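Acetyl xylan esterase (Paenibacillus sp. R4, PDB 6AGQ) probably removes acetyl groups from acetylated xylan, acting as a cold-active esterase of the alpha/beta-hydrolase clan. Local coordinates at residues 69-74 with 124-129; 203-208 with 315-320; 88-93 with 162-167. All coordinates share one frame; numbering follows the deposited sequence.

Contact 1: 69-74 with 124-129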
ATOM      1  N   PRO A  69     -37.747   0.605  17.299  1.00 31.72           N
ATOM      2  CA  PRO A  69     -37.360   1.363  18.486  1.00 33.56           C
ATOM      3  C   PRO A  69     -36.038   2.090  18.282  1.00 32.67           C
ATOM      4  O   PRO A  69     -35.007   1.440  18.181  1.00 32.46           O
ATOM      5  CB  PRO A  69     -37.213   0.278  19.598  1.00 32.04           C
ATOM      6  CG  PRO A  69     -36.978  -0.991  18.866  1.00 35.15           C
ATOM      7  CD  PRO A  69     -37.591  -0.851  17.492  1.00 34.98           C
ATOM      8  N   ILE A  70     -36.072   3.419  18.219  1.00 27.14           N
ATOM      9  CA  ILE A  70     -34.854   4.196  18.000  1.00 26.75           C
ATOM     10  C   ILE A  70     -34.260   4.524  19.349  1.00 27.05           C
ATOM     11  O   ILE A  70     -34.911   5.147  20.145  1.00 25.77           O
ATOM     12  CB  ILE A  70     -35.137   5.520  17.272  1.00 26.77           C
ATOM     13  CG1 ILE A  70     -36.074   5.335  16.033  1.00 28.17           C
ATOM     14  CG2 ILE A  70     -33.843   6.233  16.976  1.00 26.27           C
ATOM     15  CD1 ILE A  70     -35.716   4.203  15.069  1.00 32.21           C
ATOM     16  N   HIS A  71     -33.034   4.101  19.609  1.00 28.88           N
ATOM     17  CA  HIS A  71     -32.345   4.442  20.858  1.00 29.43           C
ATOM     18  C   HIS A  71     -31.501   5.711  20.819  1.00 28.54           C
ATOM     19  O   HIS A  71     -30.966   6.139  19.788  1.00 31.81           O
ATOM     20  CB  HIS A  71     -31.481   3.289  21.323  1.00 32.81           C
ATOM     21  CG  HIS A  71     -32.256   2.047  21.545  1.00 34.29           C
ATOM     22  ND1 HIS A  71     -32.653   1.238  20.501  1.00 39.86           N
ATOM     23  CD2 HIS A  71     -32.792   1.515  22.666  1.00 35.64           C
ATOM     24  CE1 HIS A  71     -33.360   0.232  20.975  1.00 38.70           C
ATOM     25  NE2 HIS A  71     -33.475   0.386  22.279  1.00 33.89           N
ATOM     26  N   GLY A  72     -31.412   6.349  21.953  1.00 27.67           N
ATOM     27  CA  GLY A  72     -30.598   7.528  22.075  1.00 26.53           C
ATOM     28  C   GLY A  72     -30.171   7.862  23.489  1.00 25.40           C
ATOM     29  O   GLY A  72     -30.410   7.098  24.476  1.00 22.98           O
ATOM     30  N   TRP A  73     -29.488   9.000  23.558  1.00 22.85           N
ATOM     31  CA  TRP A  73     -29.041   9.557  24.795  1.00 21.98           C
ATOM     32  C   TRP A  73     -29.536  10.987  24.782  1.00 21.26           C
ATOM     33  O   TRP A  73     -29.285  11.672  23.839  1.00 18.58           O
ATOM     34  CB  TRP A  73     -27.516   9.577  24.929  1.00 21.15           C
ATOM     35  CG  TRP A  73     -26.765   8.298  25.003  1.00 22.36           C
ATOM     36  CD1 TRP A  73     -25.805   7.906  24.167  1.00 20.42           C
ATOM     37  CD2 TRP A  73     -26.838   7.303  26.040  1.00 22.30           C
ATOM     38  NE1 TRP A  73     -25.267   6.718  24.581  1.00 25.94           N
ATOM     39  CE2 TRP A  73     -25.899   6.308  25.720  1.00 24.95           C
ATOM     40  CE3 TRP A  73     -27.619   7.150  27.178  1.00 22.77           C
ATOM     41  CZ2 TRP A  73     -25.715   5.124  26.509  1.00 25.84           C
ATOM     42  CZ3 TRP A  73     -27.424   5.995  27.989  1.00 24.85           C
ATOM     43  CH2 TRP A  73     -26.480   4.998  27.627  1.00 24.45           C
ATOM     44  N   TYR A  74     -30.173  11.411  25.867  1.00 23.54           N
ATOM     45  CA  TYR A  74     -30.683  12.762  26.045  1.00 24.87           C
ATOM     46  C   TYR A  74     -30.000  13.287  27.303  1.00 24.38           C
ATOM     47  O   TYR A  74     -29.983  12.617  28.311  1.00 24.99           O
ATOM     48  CB  TYR A  74     -32.202  12.750  26.246  1.00 24.97           C
ATOM     49  CG  TYR A  74     -32.809  14.111  26.558  1.00 24.39           C
ATOM     50  CD1 TYR A  74     -32.761  15.137  25.606  1.00 24.52           C
ATOM     51  CD2 TYR A  74     -33.493  14.341  27.724  1.00 28.43           C
ATOM     52  CE1 TYR A  74     -33.298  16.376  25.828  1.00 25.51           C
ATOM     53  CE2 TYR A  74     -34.065  15.607  27.982  1.00 28.92           C
ATOM     54  CZ  TYR A  74     -33.949  16.618  27.028  1.00 27.77           C
ATOM     55  OH  TYR A  74     -34.484  17.867  27.232  1.00 27.48           O
ATOM     56  N   GLY A 124     -24.320   0.528  13.694  1.00 23.41           N
ATOM     57  CA  GLY A 124     -23.498  -0.142  14.689  1.00 25.35           C
ATOM     58  C   GLY A 124     -24.031  -0.027  16.090  1.00 26.05           C
ATOM     59  O   GLY A 124     -23.242   0.069  17.027  1.00 30.39           O
ATOM     60  N   GLY A 125     -25.356  -0.103  16.260  1.00 24.87           N
ATOM     61  CA  GLY A 125     -25.978   0.170  17.569  1.00 28.78           C
ATOM     62  C   GLY A 125     -26.949  -0.918  17.967  1.00 25.91           C
ATOM     63  O   GLY A 125     -26.981  -2.040  17.368  1.00 24.88           O
ATOM     64  N   VAL A 126     -27.698  -0.607  19.012  1.00 27.62           N
ATOM     65  CA  VAL A 126     -28.757  -1.507  19.500  1.00 28.23           C
ATOM     66  C   VAL A 126     -30.084  -1.274  18.737  1.00 26.14           C
ATOM     67  O   VAL A 126     -31.057  -1.950  19.005  1.00 29.22           O
ATOM     68  CB  VAL A 126     -28.951  -1.420  21.047  1.00 31.27           C
ATOM     69  CG1 VAL A 126     -27.614  -1.571  21.773  1.00 33.57           C
ATOM     70  CG2 VAL A 126     -29.654  -0.147  21.476  1.00 36.92           C
ATOM     71  N   THR A 127     -30.143  -0.289  17.846  1.00 23.76           N
ATOM     72  CA  THR A 127     -31.382   0.041  17.093  1.00 21.40           C
ATOM     73  C   THR A 127     -31.426  -0.758  15.801  1.00 22.84           C
ATOM     74  O   THR A 127     -30.564  -0.562  14.920  1.00 24.95           O
ATOM     75  CB  THR A 127     -31.413   1.502  16.770  1.00 21.65           C
ATOM     76  OG1 THR A 127     -31.351   2.269  17.999  1.00 25.98           O
ATOM     77  CG2 THR A 127     -32.682   1.866  15.964  1.00 22.53           C
ATOM     78  N   PRO A 128     -32.368  -1.692  15.677  1.00 23.40           N
ATOM     79  CA  PRO A 128     -32.428  -2.530  14.473  1.00 27.23           C
ATOM     80  C   PRO A 128     -33.155  -1.803  13.320  1.00 29.30           C
ATOM     81  O   PRO A 128     -33.490  -0.650  13.494  1.00 25.02           O
ATOM     82  CB  PRO A 128     -33.256  -3.712  14.929  1.00 26.91           C
ATOM     83  CG  PRO A 128     -34.148  -3.174  15.952  1.00 25.48           C
ATOM     84  CD  PRO A 128     -33.496  -1.962  16.568  1.00 25.27           C
ATOM     85  N   ASP A 129     -33.340  -2.483  12.170  1.00 30.24           N
ATOM     86  CA  ASP A 129     -34.046  -1.948  11.010  1.00 33.06           C
ATOM     87  C   ASP A 129     -35.177  -2.876  10.635  1.00 32.21           C
ATOM     88  O   ASP A 129     -34.942  -3.881  10.007  1.00 31.29           O
ATOM     89  CB  ASP A 129     -33.101  -1.842   9.806  1.00 32.80           C
ATOM     90  CG  ASP A 129     -33.798  -1.257   8.510  1.00 37.87           C
ATOM     91  OD1 ASP A 129     -34.887  -0.618   8.622  1.00 34.27           O
ATOM     92  OD2 ASP A 129     -33.229  -1.442   7.379  1.00 36.11           O
TER
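His71 grips Thr127 twice through a single atom, OG1, and the pair illustrates how one hydroxyl can tie a loop to the side of a strand. The backbone N of His71 donates to Thr127 OG1 over 3.0 Å in a nearly straight bond (165°). The ring supplies the second bond, with His71 ND1 also 3.0 Å from Thr127 OG1, more bent at 153° but with the oxygen almost in the ring plane. Turning CG away from the carbonyl carbon and beside the backbone N (chi1 -59°) is what brings ND1 round to the same oxygen. Asp119 OD2 is a further hydrogen-bond partner of OG1, so this buried hydroxyl is well satisfied. Val126 meets the ring differently: its CG2 sits over one face, 3.5 Å from the ring centroid, as a CH-pi contact. Thr127 CG2 completes the close-packed part, 3.2 Å from Pro69 O and 3.9 Å from Ile70 CD1. An alanine in place of His71 would keep the backbone bond but would probably leave Thr127 OG1 without its ring donor and Val126 CG2 without a surface to lie on.

Packing slackens at the margin, where the rings of Pro69 and Pro128 come no closer than 4.3 Å between CG and CD. Pro69, His71 and Val126 all remain partly exposed. From the loop itself, Gly125 O accepts a hydrogen bond from Tyr236 OH of the second subunit, and Pro128 packs on Tyr133 of that subunit. Within the sheet, strand 69-77 lies between strands 55-63 and 114-118, Ile70 pairing with Tyr62 and His71 with Asp119 just beyond strand 114-118, while the side chain of Ile70 reaches Asp160 on helix 153-170.

Contact 2: 203-208 with 315-320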
ATOM      1  N   LEU A 203     -30.883  26.450  13.576  1.00 25.13           N
ATOM      2  CA  LEU A 203     -29.525  26.325  13.078  1.00 29.94           C
ATOM      3  C   LEU A 203     -29.286  24.943  12.484  1.00 27.92           C
ATOM      4  O   LEU A 203     -29.826  23.973  12.983  1.00 27.80           O
ATOM      5  CB  LEU A 203     -28.530  26.492  14.216  1.00 30.52           C
ATOM      6  CG  LEU A 203     -27.961  27.809  14.599  1.00 34.06           C
ATOM      7  CD1 LEU A 203     -28.962  28.916  14.533  1.00 38.50           C
ATOM      8  CD2 LEU A 203     -27.327  27.713  15.960  1.00 34.89           C
ATOM      9  N   ALA A 204     -28.407  24.861  11.474  1.00 28.28           N
ATOM     10  CA  ALA A 204     -27.951  23.584  10.892  1.00 27.76           C
ATOM     11  C   ALA A 204     -26.425  23.601  10.850  1.00 27.04           C
ATOM     12  O   ALA A 204     -25.863  24.571  10.354  1.00 24.38           O
ATOM     13  CB  ALA A 204     -28.515  23.389   9.507  1.00 28.00           C
ATOM     14  N   LEU A 205     -25.764  22.573  11.433  1.00 24.98           N
ATOM     15  CA  LEU A 205     -24.333  22.517  11.475  1.00 25.30           C
ATOM     16  C   LEU A 205     -23.740  21.248  10.771  1.00 26.19           C
ATOM     17  O   LEU A 205     -23.034  20.475  11.419  1.00 29.86           O
ATOM     18  CB  LEU A 205     -23.860  22.598  12.915  1.00 26.49           C
ATOM     19  CG  LEU A 205     -24.069  23.941  13.638  1.00 29.47           C
ATOM     20  CD1 LEU A 205     -25.389  23.969  14.368  1.00 31.68           C
ATOM     21  CD2 LEU A 205     -22.960  24.155  14.658  1.00 34.38           C
ATOM     22  N   PRO A 206     -23.971  21.075   9.458  1.00 23.96           N
ATOM     23  CA  PRO A 206     -23.325  19.968   8.702  1.00 25.39           C
ATOM     24  C   PRO A 206     -21.770  19.979   8.651  1.00 26.78           C
ATOM     25  O   PRO A 206     -21.171  20.961   8.229  1.00 29.43           O
ATOM     26  CB  PRO A 206     -23.921  20.117   7.325  1.00 26.03           C
ATOM     27  CG  PRO A 206     -24.205  21.560   7.199  1.00 26.63           C
ATOM     28  CD  PRO A 206     -24.631  22.028   8.547  1.00 25.63           C
ATOM     29  N   VAL A 207     -21.127  18.898   9.062  1.00 26.85           N
ATOM     30  CA  VAL A 207     -19.690  18.737   8.822  1.00 28.73           C
ATOM     31  C   VAL A 207     -19.493  17.735   7.656  1.00 30.95           C
ATOM     32  O   VAL A 207     -19.996  16.601   7.692  1.00 28.64           O
ATOM     33  CB  VAL A 207     -18.961  18.291  10.126  1.00 27.28           C
ATOM     34  CG1 VAL A 207     -17.507  17.957   9.884  1.00 31.25           C
ATOM     35  CG2 VAL A 207     -19.027  19.399  11.167  1.00 26.14           C
ATOM     36  N   PHE A 208     -18.734  18.142   6.647  1.00 28.95           N
ATOM     37  CA  PHE A 208     -18.503  17.318   5.432  1.00 27.83           C
ATOM     38  C   PHE A 208     -19.613  16.355   5.037  1.00 27.44           C
ATOM     39  O   PHE A 208     -19.425  15.126   5.069  1.00 28.18           O
ATOM     40  CB  PHE A 208     -17.086  16.703   5.337  1.00 26.98           C
ATOM     41  CG  PHE A 208     -16.557  16.043   6.568  1.00 32.00           C
ATOM     42  CD1 PHE A 208     -17.129  14.871   7.083  1.00 33.04           C
ATOM     43  CD2 PHE A 208     -15.365  16.497   7.137  1.00 35.66           C
ATOM     44  CE1 PHE A 208     -16.569  14.217   8.185  1.00 34.59           C
ATOM     45  CE2 PHE A 208     -14.784  15.848   8.221  1.00 34.47           C
ATOM     46  CZ  PHE A 208     -15.386  14.708   8.751  1.00 37.21           C
ATOM     47  N   ARG A 315     -18.911  28.809  19.149  1.00 32.95           N
ATOM     48  CA  ARG A 315     -19.077  30.276  18.878  1.00 33.67           C
ATOM     49  C   ARG A 315     -20.312  30.609  18.043  1.00 31.48           C
ATOM     50  O   ARG A 315     -21.012  31.572  18.298  1.00 38.62           O
ATOM     51  CB  ARG A 315     -17.873  30.850  18.127  1.00 39.36           C
ATOM     52  CG  ARG A 315     -16.578  30.883  18.909  1.00 46.07           C
ATOM     53  CD  ARG A 315     -15.477  31.674  18.210  1.00 53.32           C
ATOM     54  NE  ARG A 315     -14.236  31.580  18.995  1.00 58.36           N
ATOM     55  CZ  ARG A 315     -13.900  32.350  20.041  1.00 59.37           C
ATOM     56  NH1 ARG A 315     -14.685  33.353  20.479  1.00 56.33           N
ATOM     57  NH2 ARG A 315     -12.749  32.104  20.669  1.00 58.20           N
ATOM     58  N   PHE A 316     -20.541  29.820  17.003  1.00 28.68           N
ATOM     59  CA  PHE A 316     -21.715  29.912  16.172  1.00 26.60           C
ATOM     60  C   PHE A 316     -23.020  29.726  16.945  1.00 26.07           C
ATOM     61  O   PHE A 316     -23.944  30.549  16.822  1.00 25.53           O
ATOM     62  CB  PHE A 316     -21.583  28.855  15.068  1.00 28.02           C
ATOM     63  CG  PHE A 316     -22.660  28.919  14.042  1.00 27.60           C
ATOM     64  CD1 PHE A 316     -22.675  29.937  13.102  1.00 32.69           C
ATOM     65  CD2 PHE A 316     -23.623  27.937  13.984  1.00 29.34           C
ATOM     66  CE1 PHE A 316     -23.687  30.017  12.141  1.00 32.25           C
ATOM     67  CE2 PHE A 316     -24.598  27.976  13.026  1.00 31.11           C
ATOM     68  CZ  PHE A 316     -24.631  29.016  12.107  1.00 33.29           C
ATOM     69  N   ILE A 317     -23.077  28.650  17.725  1.00 25.62           N
ATOM     70  CA  ILE A 317     -24.205  28.359  18.593  1.00 28.51           C
ATOM     71  C   ILE A 317     -24.423  29.462  19.641  1.00 32.52           C
ATOM     72  O   ILE A 317     -25.560  29.925  19.826  1.00 33.39           O
ATOM     73  CB  ILE A 317     -24.076  26.967  19.223  1.00 29.77           C
ATOM     74  CG1 ILE A 317     -24.455  25.954  18.144  1.00 34.22           C
ATOM     75  CG2 ILE A 317     -24.982  26.836  20.471  1.00 32.38           C
ATOM     76  CD1 ILE A 317     -24.001  24.552  18.419  1.00 36.49           C
ATOM     77  N   GLU A 318     -23.350  29.887  20.307  1.00 33.29           N
ATOM     78  CA  GLU A 318     -23.458  30.967  21.302  1.00 36.75           C
ATOM     79  C   GLU A 318     -23.938  32.242  20.684  1.00 35.61           C
ATOM     80  O   GLU A 318     -24.688  32.965  21.310  1.00 41.30           O
ATOM     81  CB  GLU A 318     -22.125  31.203  22.036  1.00 44.60           C
ATOM     82  CG  GLU A 318     -21.987  30.453  23.356  1.00 54.87           C
ATOM     83  CD  GLU A 318     -22.249  31.378  24.533  1.00 63.78           C
ATOM     84  OE1 GLU A 318     -21.326  32.171  24.861  1.00 73.34           O
ATOM     85  OE2 GLU A 318     -23.368  31.329  25.099  1.00 57.64           O
ATOM     86  N   ALA A 319     -23.490  32.556  19.459  1.00 31.64           N
ATOM     87  CA  ALA A 319     -23.935  33.784  18.812  1.00 30.60           C
ATOM     88  C   ALA A 319     -25.350  33.822  18.335  1.00 31.28           C
ATOM     89  O   ALA A 319     -25.956  34.892  18.303  1.00 36.43           O
ATOM     90  CB  ALA A 319     -23.005  34.122  17.648  1.00 31.48           C
ATOM     91  N   TYR A 320     -25.856  32.706  17.836  1.00 30.81           N
ATOM     92  CA  TYR A 320     -27.092  32.705  17.021  1.00 32.99           C
ATOM     93  C   TYR A 320     -28.248  31.841  17.537  1.00 31.91           C
ATOM     94  O   TYR A 320     -29.364  32.065  17.127  1.00 31.88           O
ATOM     95  CB  TYR A 320     -26.786  32.302  15.557  1.00 33.25           C
ATOM     96  CG  TYR A 320     -25.871  33.275  14.815  1.00 33.02           C
ATOM     97  CD1 TYR A 320     -26.312  34.553  14.474  1.00 31.33           C
ATOM     98  CD2 TYR A 320     -24.557  32.905  14.451  1.00 32.37           C
ATOM     99  CE1 TYR A 320     -25.475  35.450  13.803  1.00 32.43           C
ATOM    100  CE2 TYR A 320     -23.716  33.800  13.796  1.00 32.70           C
ATOM    101  CZ  TYR A 320     -24.176  35.065  13.483  1.00 30.63           C
ATOM    102  OH  TYR A 320     -23.357  35.929  12.842  1.00 33.69           O
TER
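Leu203 and Leu205, two residues apart on strand 203-207, both point at helix 315-320; no hydrogen bond crosses between the two segments, and the side chains meet through hydrocarbon alone. The aromatic contacts centre on Phe316, whose CG stands anti to its backbone N (chi1 -174°), a setting that extends the ring toward the strand. Leu203 CG comes to 3.7 Å from Phe316 CE2, and Leu205 CD2 to 3.9 Å from Phe316 CD2; each leucine and the phenylalanine run past one another in opposite directions, the ring being met obliquely.

Aliphatic contacts form a second group around Ile317. Its CG1 lies 4.0 Å from Leu203 CD2, and its CD1 reaches 3.9 Å from Leu205 CD2, the latter two side chains crossing at about a right angle. At the helix end Tyr320 offers the base of its side chain, CB lying 4.2 Å from Leu203 CD1, while the ring leads away toward Arg265, with which it makes a cation-pi contact.

Phe316 also touches Leu267, and Leu205 Ala180, on the strands flanking 203-207. The axes run antiparallel (174°) and 10.4 Å apart, an arrangement typical of the alpha/beta-hydrolase fold, in which the C-terminal helix covers one face of the central sheet.

Contact 3: 88-93 with 162-167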
ATOM      1  N   VAL A  88     -31.636  23.451  22.406  1.00 26.29           N
ATOM      2  CA  VAL A  88     -31.402  22.024  22.208  1.00 25.34           C
ATOM      3  C   VAL A  88     -30.620  21.746  20.931  1.00 25.34           C
ATOM      4  O   VAL A  88     -30.829  22.372  19.934  1.00 26.72           O
ATOM      5  CB  VAL A  88     -32.700  21.156  22.282  1.00 25.01           C
ATOM      6  CG1 VAL A  88     -33.667  21.414  21.156  1.00 25.85           C
ATOM      7  CG2 VAL A  88     -32.398  19.669  22.281  1.00 27.92           C
ATOM      8  N   LEU A  89     -29.718  20.771  21.014  1.00 26.13           N
ATOM      9  CA  LEU A  89     -28.933  20.306  19.903  1.00 28.78           C
ATOM     10  C   LEU A  89     -29.235  18.820  19.616  1.00 28.24           C
ATOM     11  O   LEU A  89     -29.223  17.936  20.512  1.00 29.60           O
ATOM     12  CB  LEU A  89     -27.467  20.545  20.219  1.00 31.39           C
ATOM     13  CG  LEU A  89     -26.533  20.384  19.036  1.00 36.34           C
ATOM     14  CD1 LEU A  89     -25.429  21.408  19.131  1.00 39.14           C
ATOM     15  CD2 LEU A  89     -25.982  18.958  18.939  1.00 37.97           C
ATOM     16  N   VAL A  90     -29.517  18.530  18.366  1.00 25.46           N
ATOM     17  CA  VAL A  90     -29.713  17.123  17.940  1.00 23.89           C
ATOM     18  C   VAL A  90     -28.547  16.733  17.078  1.00 22.94           C
ATOM     19  O   VAL A  90     -28.254  17.363  16.012  1.00 21.68           O
ATOM     20  CB  VAL A  90     -31.090  16.955  17.218  1.00 22.98           C
ATOM     21  CG1 VAL A  90     -31.265  15.549  16.698  1.00 21.54           C
ATOM     22  CG2 VAL A  90     -32.242  17.264  18.182  1.00 22.52           C
ATOM     23  N   LYS A  91     -27.864  15.703  17.538  1.00 24.30           N
ATOM     24  CA  LYS A  91     -26.714  15.148  16.856  1.00 23.79           C
ATOM     25  C   LYS A  91     -27.057  13.828  16.081  1.00 23.51           C
ATOM     26  O   LYS A  91     -27.636  12.896  16.630  1.00 24.25           O
ATOM     27  CB  LYS A  91     -25.624  14.853  17.885  1.00 24.28           C
ATOM     28  CG  LYS A  91     -24.413  14.168  17.346  1.00 28.26           C
ATOM     29  CD  LYS A  91     -23.237  14.180  18.312  1.00 28.70           C
ATOM     30  CE  LYS A  91     -22.032  13.503  17.667  1.00 30.46           C
ATOM     31  NZ  LYS A  91     -20.971  13.278  18.692  1.00 32.17           N
ATOM     32  N   TYR A  92     -26.598  13.725  14.846  1.00 21.40           N
ATOM     33  CA  TYR A  92     -26.792  12.522  14.008  1.00 20.18           C
ATOM     34  C   TYR A  92     -25.426  11.992  13.654  1.00 21.71           C
ATOM     35  O   TYR A  92     -24.474  12.756  13.518  1.00 27.48           O
ATOM     36  CB  TYR A  92     -27.526  12.903  12.757  1.00 20.42           C
ATOM     37  CG  TYR A  92     -28.902  13.539  12.926  1.00 22.00           C
ATOM     38  CD1 TYR A  92     -29.898  12.902  13.578  1.00 23.16           C
ATOM     39  CD2 TYR A  92     -29.194  14.778  12.374  1.00 23.74           C
ATOM     40  CE1 TYR A  92     -31.153  13.458  13.712  1.00 26.56           C
ATOM     41  CE2 TYR A  92     -30.445  15.326  12.477  1.00 27.42           C
ATOM     42  CZ  TYR A  92     -31.428  14.655  13.169  1.00 27.89           C
ATOM     43  OH  TYR A  92     -32.682  15.214  13.313  1.00 31.67           O
ATOM     44  N   HIS A  93     -25.272  10.698  13.485  1.00 22.79           N
ATOM     45  CA  HIS A  93     -23.954  10.112  13.517  1.00 24.06           C
ATOM     46  C   HIS A  93     -23.562   9.622  12.128  1.00 22.92           C
ATOM     47  O   HIS A  93     -24.375   9.532  11.234  1.00 21.80           O
ATOM     48  CB  HIS A  93     -23.854   8.993  14.556  1.00 22.16           C
ATOM     49  CG  HIS A  93     -24.654   7.784  14.198  1.00 22.00           C
ATOM     50  ND1 HIS A  93     -24.284   6.912  13.174  1.00 19.77           N
ATOM     51  CD2 HIS A  93     -25.765   7.262  14.770  1.00 19.62           C
ATOM     52  CE1 HIS A  93     -25.168   5.928  13.123  1.00 21.11           C
ATOM     53  NE2 HIS A  93     -26.081   6.124  14.070  1.00 22.32           N
ATOM     54  N   ILE A 162     -36.660  13.217  11.799  1.00 30.16           N
ATOM     55  CA  ILE A 162     -37.688  14.240  12.060  1.00 29.94           C
ATOM     56  C   ILE A 162     -38.401  13.924  13.382  1.00 30.44           C
ATOM     57  O   ILE A 162     -38.772  14.815  14.202  1.00 26.51           O
ATOM     58  CB  ILE A 162     -38.701  14.298  10.872  1.00 33.75           C
ATOM     59  CG1 ILE A 162     -38.062  15.064   9.684  1.00 37.11           C
ATOM     60  CG2 ILE A 162     -40.065  14.915  11.271  1.00 36.40           C
ATOM     61  CD1 ILE A 162     -38.796  14.797   8.365  1.00 37.79           C
ATOM     62  N   ARG A 163     -38.599  12.633  13.603  1.00 26.12           N
ATOM     63  CA  ARG A 163     -39.167  12.207  14.867  1.00 26.95           C
ATOM     64  C   ARG A 163     -38.251  12.484  16.081  1.00 24.47           C
ATOM     65  O   ARG A 163     -38.781  12.673  17.182  1.00 24.89           O
ATOM     66  CB  ARG A 163     -39.609  10.748  14.760  1.00 27.84           C
ATOM     67  CG  ARG A 163     -40.794  10.619  13.830  1.00 26.93           C
ATOM     68  CD  ARG A 163     -41.007   9.200  13.371  1.00 26.80           C
ATOM     69  NE  ARG A 163     -41.655   8.398  14.410  1.00 28.21           N
ATOM     70  CZ  ARG A 163     -42.945   8.403  14.711  1.00 28.77           C
ATOM     71  NH1 ARG A 163     -43.834   9.173  14.044  1.00 26.61           N
ATOM     72  NH2 ARG A 163     -43.357   7.587  15.684  1.00 27.55           N
ATOM     73  N   ALA A 164     -36.930  12.563  15.902  1.00 20.67           N
ATOM     74  CA  ALA A 164     -36.054  13.123  16.939  1.00 21.77           C
ATOM     75  C   ALA A 164     -36.390  14.590  17.289  1.00 24.20           C
ATOM     76  O   ALA A 164     -36.275  15.017  18.414  1.00 24.59           O
ATOM     77  CB  ALA A 164     -34.598  12.996  16.538  1.00 22.35           C
ATOM     78  N   LEU A 165     -36.822  15.373  16.319  1.00 26.35           N
ATOM     79  CA  LEU A 165     -37.281  16.746  16.623  1.00 27.55           C
ATOM     80  C   LEU A 165     -38.615  16.703  17.374  1.00 30.06           C
ATOM     81  O   LEU A 165     -38.801  17.507  18.268  1.00 29.83           O
ATOM     82  CB  LEU A 165     -37.451  17.583  15.375  1.00 24.84           C
ATOM     83  CG  LEU A 165     -36.290  17.560  14.388  1.00 28.74           C
ATOM     84  CD1 LEU A 165     -36.700  18.213  13.058  1.00 30.80           C
ATOM     85  CD2 LEU A 165     -35.040  18.182  14.994  1.00 31.14           C
ATOM     86  N   ASP A 166     -39.515  15.761  17.036  1.00 34.41           N
ATOM     87  CA  ASP A 166     -40.769  15.501  17.824  1.00 33.67           C
ATOM     88  C   ASP A 166     -40.400  15.120  19.262  1.00 29.35           C
ATOM     89  O   ASP A 166     -41.067  15.528  20.191  1.00 27.73           O
ATOM     90  CB  ASP A 166     -41.665  14.308  17.285  1.00 36.70           C
ATOM     91  CG  ASP A 166     -42.216  14.503  15.828  1.00 42.42           C
ATOM     92  OD1 ASP A 166     -42.173  15.619  15.290  1.00 46.54           O
ATOM     93  OD2 ASP A 166     -42.719  13.500  15.220  1.00 47.13           O
ATOM     94  N   PHE A 167     -39.388  14.281  19.440  1.00 25.87           N
ATOM     95  CA  PHE A 167     -38.973  13.920  20.810  1.00 28.27           C
ATOM     96  C   PHE A 167     -38.476  15.140  21.589  1.00 27.50           C
ATOM     97  O   PHE A 167     -38.969  15.390  22.712  1.00 24.69           O
ATOM     98  CB  PHE A 167     -37.901  12.848  20.871  1.00 29.30           C
ATOM     99  CG  PHE A 167     -37.406  12.569  22.283  1.00 31.73           C
ATOM    100  CD1 PHE A 167     -38.135  11.756  23.142  1.00 32.72           C
ATOM    101  CD2 PHE A 167     -36.214  13.177  22.769  1.00 30.32           C
ATOM    102  CE1 PHE A 167     -37.686  11.540  24.449  1.00 34.15           C
ATOM    103  CE2 PHE A 167     -35.745  12.951  24.059  1.00 30.73           C
ATOM    104  CZ  PHE A 167     -36.475  12.128  24.907  1.00 31.74           C
TER
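The hydroxyl of Tyr92, which lies against Leu165 with OH 4.1 Å from CD2, donates a hydrogen bond to the backbone O of Cys161, one residue ahead of the segment 162-167 on the same helix. It brings a polar group into an interface of the alpha/beta-hydrolase fold that is otherwise made of hydrocarbon, no hydrogen bond joining the two segments themselves. Helix 153-170 belongs to the beta-alpha-beta crossover that leads from strand 114-118 to strand 179-184, and strand 86-92, lying between those two in the sheet, is the one it passes over here. The short axes run roughly antiparallel, at 151° and 9.8 Å.

Tyr92 carries its CG anti to the carbonyl carbon and beside the backbone N (chi1 -59°); this torsion swings the phenol across to the helix although CB itself does not point straight at it. The Tyr92 and Leu165 side chains cross at about a right angle. Ala164 CB stands at the edge of the ring, near its plane, 4.5 Å from Tyr92 CE1. With its short side chain facing the strand, Ala164 also marks where the backbones come nearest, its CA 7.6 Å from that of Val90.

Leu116 and Ile118 on strand 114-118 close on Ala164, and Val181 on strand 179-184 on Leu165. Tyr92 further touches the residues of a probable nucleophile elbow, a GxSxG pattern, so this end of the interface probably lies close to the active site. Val90 splits its two methyls between neighbouring helix residues: CG1 rests 4.2 Å from Ala164 CB, and CG2 4.3 Å from Leu165 CD2.

All three contacts share one central sheet but sample it at different depths. Contacts 2 and 3 are buried and mainly apolar, each laying a helix on a parallel strand, and they lie on opposite faces: Val90 turns to helix 153-170, while its neighbour Leu89 sends CD1 to 3.5 Å from Ile317 CD1 of contact 2. Contact 1 is only partly buried. It joins an antiparallel strand to a loop near a subunit interface, and relies on hydrogen bonds where the others rely on hydrocarbon. Contacts 1 and 3 interlock along the chain and touch where Tyr74 meets Phe167; contacts 1 and 2 stay about 14 Å apart at their nearest atoms.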